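Glyoxalase/bleomycin resisance protein/dioxygenase (Streptomyces sp. CB03234, PDB 5UJP) belongs to the glyoxalase/bleomycin resistance/dioxygenase superfamily, binds calcium and riboflavin, and may act as a dioxygenase. Local coordinates at residues 76-81 and 98-103; 10-15 and 53-58. All blocks are in the same frame, centred on the assembly; numbering follows the deposited sequence.

Contact 1 of 2, residues 76-81 and 98-103; sequences ADCARL and RQAMFS
One face of the Phe102 ring carries the CD1 methyl of Leu81, set 3.7 Å above the ring plane and offset toward the rim at CD1. It is a CH-pi contact: Leu81 CD1 lies 4.0 Å from the centroid of the Phe102 ring, 24° off the ring normal, and the two side chains cross at about a right angle. With CG between its backbone N and carbonyl carbon (chi1 64°), Phe102 presents this face to Leu81. From helix 12-23, Phe18 and Val23 also pack on the ring, and Val23 meets Leu81 as well. Here helix 74-83 packs on the mixed sheet of strands 67-70, 109-113, 97-103 and 88-94, in the vicinal oxygen chelate fold. Two residues before Phe102, on the same side of the strand, Ala100 points its methyl at helix 74-83 and meets the sulfur of Cys78 without any hydrogen bond between the segments, with Cys78 SG only 3.3 Å from Ala100 CB, a tight approach. Val88 and Pro91 of the adjoining strand touch Cys78, and Val88 also touches Leu81.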
ATOM      1  N   ALA A  76     -15.043 -16.224  -6.497  1.00 23.86           N
ATOM      2  CA  ALA A  76     -14.117 -17.237  -7.001  1.00 24.49           C
ATOM      3  C   ALA A  76     -12.828 -17.240  -6.213  1.00 22.05           C
ATOM      4  O   ALA A  76     -12.296 -18.304  -5.877  1.00 23.53           O
ATOM      5  CB  ALA A  76     -13.802 -16.987  -8.467  1.00 26.11           C
ATOM      6  N   ASP A  77     -12.294 -16.052  -5.941  1.00 21.68           N
ATOM      7  CA  ASP A  77     -11.064 -15.972  -5.171  1.00 21.51           C
ATOM      8  C   ASP A  77     -11.241 -16.609  -3.798  1.00 21.91           C
ATOM      9  O   ASP A  77     -10.354 -17.348  -3.334  1.00 24.54           O
ATOM     10  CB  ASP A  77     -10.667 -14.511  -4.987  1.00 22.24           C
ATOM     11  CG  ASP A  77     -10.247 -13.843  -6.287  1.00 25.95           C
ATOM     12  OD1 ASP A  77      -9.928 -14.539  -7.271  1.00 27.73           O
ATOM     13  OD2 ASP A  77     -10.254 -12.595  -6.300  1.00 26.13           O
ATOM     14  N   CYS A  78     -12.378 -16.341  -3.134  1.00 22.45           N
ATOM     15  CA  CYS A  78     -12.579 -16.879  -1.790  1.00 24.86           C
ATOM     16  C   CYS A  78     -12.703 -18.390  -1.809  1.00 25.91           C
ATOM     17  O   CYS A  78     -12.209 -19.068  -0.904  1.00 28.36           O
ATOM     18  CB  CYS A  78     -13.808 -16.245  -1.151  1.00 26.05           C
ATOM     19  SG  CYS A  78     -13.582 -14.545  -0.646  1.00 30.40           S
ATOM     20  N   ALA A  79     -13.377 -18.937  -2.810  1.00 26.80           N
ATOM     21  CA  ALA A  79     -13.564 -20.387  -2.833  1.00 26.18           C
ATOM     22  C   ALA A  79     -12.221 -21.083  -3.009  1.00 27.93           C
ATOM     23  O   ALA A  79     -11.933 -22.098  -2.353  1.00 29.36           O
ATOM     24  CB  ALA A  79     -14.526 -20.746  -3.961  1.00 26.45           C
ATOM     25  N   ARG A  80     -11.367 -20.512  -3.856  1.00 27.54           N
ATOM     26  CA  ARG A  80     -10.061 -21.100  -4.116  1.00 28.60           C
ATOM     27  C   ARG A  80      -9.184 -20.998  -2.885  1.00 25.79           C
ATOM     28  O   ARG A  80      -8.467 -21.943  -2.540  1.00 26.82           O
ATOM     29  CB  ARG A  80      -9.414 -20.395  -5.300  1.00 33.39           C
ATOM     30  CG  ARG A  80      -8.117 -21.050  -5.791  1.00 39.82           C
ATOM     31  CD  ARG A  80      -7.543 -20.254  -6.965  1.00 45.87           C
ATOM     32  NE  ARG A  80      -6.465 -20.944  -7.670  1.00 51.45           N
ATOM     33  CZ  ARG A  80      -5.164 -20.749  -7.448  1.00 55.43           C
ATOM     34  NH1 ARG A  80      -4.767 -19.888  -6.533  1.00 55.15           N
ATOM     35  NH2 ARG A  80      -4.254 -21.420  -8.147  1.00 57.49           N
ATOM     36  N   LEU A  81      -9.207 -19.841  -2.224  1.00 24.09           N
ATOM     37  CA  LEU A  81      -8.398 -19.661  -1.017  1.00 25.57           C
ATOM     38  C   LEU A  81      -8.815 -20.643   0.083  1.00 30.04           C
ATOM     39  O   LEU A  81      -7.959 -21.342   0.661  1.00 30.88           O
ATOM     40  CB  LEU A  81      -8.497 -18.213  -0.538  1.00 24.60           C
ATOM     41  CG  LEU A  81      -7.741 -17.217  -1.423  1.00 24.67           C
ATOM     42  CD1 LEU A  81      -8.193 -15.799  -1.122  1.00 25.54           C
ATOM     43  CD2 LEU A  81      -6.226 -17.359  -1.173  1.00 24.91           C
ATOM     44  N   ARG A  98     -17.966  -5.587  -3.505  1.00 27.35           N
ATOM     45  CA  ARG A  98     -18.130  -6.816  -2.760  1.00 24.67           C
ATOM     46  C   ARG A  98     -16.742  -7.271  -2.344  1.00 21.49           C
ATOM     47  O   ARG A  98     -15.868  -7.426  -3.196  1.00 22.15           O
ATOM     48  CB  ARG A  98     -18.791  -7.837  -3.668  1.00 23.77           C
ATOM     49  CG  ARG A  98     -19.105  -9.179  -3.009  1.00 24.80           C
ATOM     50  CD  ARG A  98     -20.093 -10.001  -3.888  1.00 23.74           C
ATOM     51  NE  ARG A  98     -20.253 -11.371  -3.383  1.00 24.66           N
ATOM     52  CZ  ARG A  98     -21.056 -11.704  -2.390  1.00 27.01           C
ATOM     53  NH1 ARG A  98     -21.793 -10.762  -1.795  1.00 26.98           N
ATOM     54  NH2 ARG A  98     -21.124 -12.974  -1.985  1.00 29.52           N
ATOM     55  N   GLN A  99     -16.528  -7.443  -1.046  1.00 23.00           N
ATOM     56  CA  GLN A  99     -15.150  -7.538  -0.570  1.00 22.28           C
ATOM     57  C   GLN A  99     -14.934  -8.721   0.356  1.00 21.62           C
ATOM     58  O   GLN A  99     -15.855  -9.253   0.952  1.00 22.65           O
ATOM     59  CB  GLN A  99     -14.654  -6.251   0.103  1.00 28.12           C
ATOM     60  CG  GLN A  99     -15.245  -5.962   1.404  1.00 32.48           C
ATOM     61  CD  GLN A  99     -14.651  -4.662   2.010  1.00 35.29           C
ATOM     62  OE1 GLN A  99     -14.123  -4.653   3.117  1.00 40.50           O
ATOM     63  NE2 GLN A  99     -14.698  -3.594   1.250  1.00 32.35           N
ATOM     64  N   ALA A 100     -13.669  -9.106   0.482  1.00 19.91           N
ATOM     65  CA  ALA A 100     -13.315 -10.159   1.410  1.00 19.54           C
ATOM     66  C   ALA A 100     -11.903  -9.917   1.895  1.00 20.08           C
ATOM     67  O   ALA A 100     -11.126  -9.190   1.269  1.00 23.38           O
ATOM     68  CB  ALA A 100     -13.341 -11.522   0.726  1.00 20.70           C
HETATM   69  N   MSE A 101     -11.562 -10.523   3.046  1.00 20.16           N
HETATM   70  CA  MSE A 101     -10.229 -10.369   3.624  1.00 20.31           C
HETATM   71  C   MSE A 101      -9.653 -11.742   3.875  1.00 20.09           C
HETATM   72  O   MSE A 101     -10.389 -12.674   4.213  1.00 22.27           O
HETATM   73  CB  MSE A 101     -10.338  -9.627   4.961  1.00 33.82           C
HETATM   74  CG  MSE A 101     -11.434  -8.578   4.990  1.00 52.14           C
HETATM   75 SE   MSE A 101     -11.133  -7.115   3.717  1.00 69.49          SE
HETATM   76  CE  MSE A 101      -9.539  -6.355   4.533  1.00 71.61           C
ATOM     77  N   PHE A 102      -8.353 -11.885   3.718  1.00 18.64           N
ATOM     78  CA  PHE A 102      -7.676 -13.083   4.128  1.00 20.81           C
ATOM     79  C   PHE A 102      -6.332 -12.726   4.754  1.00 18.65           C
ATOM     80  O   PHE A 102      -5.810 -11.618   4.582  1.00 19.55           O
ATOM     81  CB  PHE A 102      -7.486 -14.060   2.965  1.00 22.21           C
ATOM     82  CG  PHE A 102      -6.595 -13.554   1.831  1.00 21.67           C
ATOM     83  CD1 PHE A 102      -7.114 -12.812   0.779  1.00 22.62           C
ATOM     84  CD2 PHE A 102      -5.234 -13.921   1.783  1.00 21.17           C
ATOM     85  CE1 PHE A 102      -6.313 -12.402  -0.278  1.00 23.83           C
ATOM     86  CE2 PHE A 102      -4.431 -13.507   0.733  1.00 23.12           C
ATOM     87  CZ  PHE A 102      -4.964 -12.715  -0.299  1.00 23.56           C
ATOM     88  N   SER A 103      -5.786 -13.657   5.512  1.00 19.84           N
ATOM     89  CA  SER A 103      -4.566 -13.427   6.261  1.00 20.89           C
ATOM     90  C   SER A 103      -3.447 -14.287   5.694  1.00 20.17           C
ATOM     91  O   SER A 103      -3.681 -15.432   5.275  1.00 20.80           O
ATOM     92  CB  SER A 103      -4.771 -13.822   7.732  1.00 27.18           C
ATOM     93  OG  SER A 103      -5.570 -12.879   8.430  1.00 34.46           O
TER

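Contact 2 of 2, residues 10-15 and 53-58; sequences SDQEKA and VDWFPT
Gln12 sends its CG anti to its carbonyl carbon (chi1 -71°) and continues extended, while Asp54 places CG between its backbone N and carbonyl carbon (chi1 62°); the amide thereby comes to lie against the carboxylate. The two planes are stacked, 28° apart, with Gln12 OE1 3.7 Å from Asp54 OD2. A water joins the two groups instead of a direct bond, donating to Gln12 OE1 at 2.7 Å and to Asp54 OD1 at 2.9 Å. The other end of the amide, Gln12 NE2, is bonded to the backbone oxygens of Arg37 and Leu52, which hold the amide in place from the strand side. It also sits 3.9 Å from Trp55 CZ3, the amide and indole planes being nearly perpendicular. In this way the first turn of helix 12-23 is tied to the loop leading from strand 48-53 toward strand 67-70 of the second sheet, in the vicinal oxygen chelate fold. Asp11 is the N-cap of that helix: its OD1 accepts from Lys14 N at 3.1 Å, the N-H approaching from above the carboxylate plane. Val53 CB rests over the centre of one face of the Trp55 indole, 3.7 Å above it, and the ring of His35 meets the same indole.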
ATOM      1  N   SER A  10       8.034 -12.340   8.186  1.00 22.42           N
ATOM      2  CA  SER A  10       9.092 -12.850   9.056  1.00 25.14           C
ATOM      3  C   SER A  10      10.026 -13.811   8.347  1.00 25.68           C
ATOM      4  O   SER A  10      11.193 -13.939   8.740  1.00 29.14           O
ATOM      5  CB  SER A  10       8.506 -13.567  10.278  1.00 26.65           C
ATOM      6  OG  SER A  10       7.789 -14.734   9.917  1.00 29.24           O
ATOM      7  N   ASP A  11       9.524 -14.535   7.359  1.00 23.44           N
ATOM      8  CA  ASP A  11      10.286 -15.539   6.634  1.00 24.61           C
ATOM      9  C   ASP A  11       9.931 -15.372   5.161  1.00 24.24           C
ATOM     10  O   ASP A  11       8.800 -15.666   4.746  1.00 24.59           O
ATOM     11  CB  ASP A  11       9.926 -16.935   7.155  1.00 26.98           C
ATOM     12  CG  ASP A  11      10.765 -18.030   6.528  1.00 28.37           C
ATOM     13  OD1 ASP A  11      10.935 -18.030   5.292  1.00 29.34           O
ATOM     14  OD2 ASP A  11      11.252 -18.917   7.276  1.00 33.02           O
ATOM     15  N   GLN A  12      10.891 -14.877   4.374  1.00 23.12           N
ATOM     16  CA  GLN A  12      10.590 -14.551   2.984  1.00 21.65           C
ATOM     17  C   GLN A  12      10.307 -15.790   2.148  1.00 21.66           C
ATOM     18  O   GLN A  12       9.540 -15.711   1.190  1.00 23.57           O
ATOM     19  CB  GLN A  12      11.731 -13.761   2.365  1.00 21.62           C
ATOM     20  CG  GLN A  12      11.817 -12.341   2.929  1.00 21.88           C
ATOM     21  CD  GLN A  12      12.948 -11.544   2.300  1.00 21.69           C
ATOM     22  OE1 GLN A  12      14.105 -11.904   2.432  1.00 24.63           O
ATOM     23  NE2 GLN A  12      12.600 -10.444   1.610  1.00 23.07           N
ATOM     24  N   GLU A  13      10.965 -16.907   2.428  1.00 23.29           N
ATOM     25  CA  GLU A  13      10.710 -18.105   1.636  1.00 22.81           C
ATOM     26  C   GLU A  13       9.295 -18.623   1.863  1.00 23.22           C
ATOM     27  O   GLU A  13       8.595 -18.985   0.904  1.00 24.01           O
ATOM     28  CB  GLU A  13      11.735 -19.188   1.968  1.00 27.01           C
ATOM     29  CG  GLU A  13      11.669 -20.322   0.959  1.00 29.73           C
ATOM     30  CD  GLU A  13      12.072 -19.884  -0.442  1.00 32.51           C
ATOM     31  OE1 GLU A  13      12.844 -18.915  -0.555  1.00 32.97           O
ATOM     32  OE2 GLU A  13      11.643 -20.515  -1.434  1.00 33.77           O
ATOM     33  N   LYS A  14       8.850 -18.652   3.118  1.00 24.09           N
ATOM     34  CA  LYS A  14       7.466 -19.045   3.398  1.00 24.17           C
ATOM     35  C   LYS A  14       6.487 -18.044   2.801  1.00 23.13           C
ATOM     36  O   LYS A  14       5.405 -18.434   2.358  1.00 25.86           O
ATOM     37  CB  LYS A  14       7.229 -19.164   4.916  1.00 23.00           C
ATOM     38  CG  LYS A  14       8.070 -20.296   5.579  1.00 26.18           C
ATOM     39  CD  LYS A  14       7.829 -20.435   7.066  1.00 27.27           C
ATOM     40  CE  LYS A  14       8.632 -21.584   7.694  1.00 30.90           C
ATOM     41  NZ  LYS A  14       8.489 -21.594   9.165  1.00 32.30           N
ATOM     42  N   ALA A  15       6.834 -16.764   2.777  1.00 22.24           N
ATOM     43  CA  ALA A  15       5.960 -15.774   2.160  1.00 20.64           C
ATOM     44  C   ALA A  15       5.882 -15.988   0.655  1.00 21.01           C
ATOM     45  O   ALA A  15       4.810 -15.844   0.056  1.00 21.46           O
ATOM     46  CB  ALA A  15       6.451 -14.366   2.496  1.00 20.60           C
ATOM     47  N   VAL A  53       8.910  -8.015   2.394  1.00 20.02           N
ATOM     48  CA  VAL A  53      10.127  -7.454   2.966  1.00 21.77           C
ATOM     49  C   VAL A  53      10.288  -7.864   4.429  1.00 20.97           C
ATOM     50  O   VAL A  53       9.340  -8.194   5.140  1.00 22.84           O
ATOM     51  CB  VAL A  53      10.218  -5.916   2.845  1.00 21.22           C
ATOM     52  CG1 VAL A  53       9.936  -5.450   1.413  1.00 23.63           C
ATOM     53  CG2 VAL A  53       9.246  -5.232   3.819  1.00 24.25           C
ATOM     54  N   ASP A  54      11.532  -7.776   4.903  1.00 22.56           N
ATOM     55  CA  ASP A  54      11.783  -8.054   6.309  1.00 23.10           C
ATOM     56  C   ASP A  54      12.679  -7.022   6.970  1.00 24.00           C
ATOM     57  O   ASP A  54      13.218  -7.301   8.053  1.00 27.70           O
ATOM     58  CB  ASP A  54      12.278  -9.499   6.540  1.00 24.15           C
ATOM     59  CG  ASP A  54      13.609  -9.784   5.836  1.00 26.28           C
ATOM     60  OD1 ASP A  54      14.124  -8.908   5.118  1.00 28.57           O
ATOM     61  OD2 ASP A  54      14.135 -10.921   5.974  1.00 29.03           O
ATOM     62  N   TRP A  55      12.848  -5.848   6.353  1.00 26.02           N
ATOM     63  CA  TRP A  55      13.847  -4.877   6.790  1.00 27.46           C
ATOM     64  C   TRP A  55      13.287  -3.538   7.281  1.00 28.20           C
ATOM     65  O   TRP A  55      14.064  -2.597   7.468  1.00 31.17           O
ATOM     66  CB  TRP A  55      14.866  -4.631   5.673  1.00 27.42           C
ATOM     67  CG  TRP A  55      14.261  -4.199   4.372  1.00 28.41           C
ATOM     68  CD1 TRP A  55      13.820  -2.944   4.031  1.00 28.23           C
ATOM     69  CD2 TRP A  55      14.108  -5.014   3.207  1.00 26.36           C
ATOM     70  NE1 TRP A  55      13.342  -2.954   2.717  1.00 26.90           N
ATOM     71  CE2 TRP A  55      13.520  -4.214   2.198  1.00 27.80           C
ATOM     72  CE3 TRP A  55      14.398  -6.359   2.925  1.00 26.85           C
ATOM     73  CZ2 TRP A  55      13.241  -4.707   0.925  1.00 28.07           C
ATOM     74  CZ3 TRP A  55      14.102  -6.843   1.675  1.00 27.61           C
ATOM     75  CH2 TRP A  55      13.514  -6.026   0.692  1.00 28.33           C
ATOM     76  N   PHE A  56      11.989  -3.435   7.540  1.00 26.05           N
ATOM     77  CA  PHE A  56      11.367  -2.225   8.073  1.00 24.50           C
ATOM     78  C   PHE A  56      10.828  -2.535   9.463  1.00 24.14           C
ATOM     79  O   PHE A  56       9.655  -2.929   9.611  1.00 24.51           O
ATOM     80  CB  PHE A  56      10.233  -1.768   7.149  1.00 23.95           C
ATOM     81  CG  PHE A  56      10.703  -1.168   5.843  1.00 24.29           C
ATOM     82  CD1 PHE A  56      11.702  -0.199   5.829  1.00 23.86           C
ATOM     83  CD2 PHE A  56      10.142  -1.555   4.624  1.00 24.17           C
ATOM     84  CE1 PHE A  56      12.142   0.354   4.620  1.00 26.49           C
ATOM     85  CE2 PHE A  56      10.575  -0.981   3.419  1.00 25.77           C
ATOM     86  CZ  PHE A  56      11.576  -0.038   3.416  1.00 27.65           C
ATOM     87  N   PRO A  57      11.639  -2.389  10.519  1.00 25.25           N
ATOM     88  CA  PRO A  57      11.217  -2.832  11.858  1.00 26.06           C
ATOM     89  C   PRO A  57      10.098  -2.015  12.476  1.00 23.96           C
ATOM     90  O   PRO A  57       9.473  -2.489  13.437  1.00 26.47           O
ATOM     91  CB  PRO A  57      12.507  -2.791  12.693  1.00 30.63           C
ATOM     92  CG  PRO A  57      13.594  -2.588  11.718  1.00 30.57           C
ATOM     93  CD  PRO A  57      13.054  -1.982  10.490  1.00 26.85           C
ATOM     94  N   THR A  58       9.826  -0.807  11.979  1.00 22.99           N
ATOM     95  CA  THR A  58       8.604  -0.097  12.379  1.00 22.44           C
ATOM     96  C   THR A  58       7.328  -0.802  11.942  1.00 21.14           C
ATOM     97  O   THR A  58       6.256  -0.483  12.470  1.00 21.02           O
ATOM     98  CB  THR A  58       8.616   1.352  11.868  1.00 24.15           C
ATOM     99  OG1 THR A  58       8.617   1.365  10.439  1.00 24.55           O
ATOM    100  CG2 THR A  58       9.832   2.082  12.412  1.00 25.79           C
TER
HETATM  101  O   HOH W   1      15.886  -9.902   2.978  1.00 30.65           O

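In both contacts a helix packs on its neighbour, a sheet strand in contact 1 and the loop after a strand in contact 2; the first is apolar, the second largely polar. Their centres are 23 Å apart on opposite sides of the centre of the chain, and their nearest atoms are about 10 Å apart, so they do not touch. Helix 12-23 links them: its first turn belongs to contact 2, and its later residues Phe18 and Val23 pack on contact 1. Gln99, a riboflavin-binding residue, lies in strand 98-103 but takes no part in contact 1, and the Trp55 side chain lies about 10 Å from that of Gln31, another; no riboflavin is bound to this chain here.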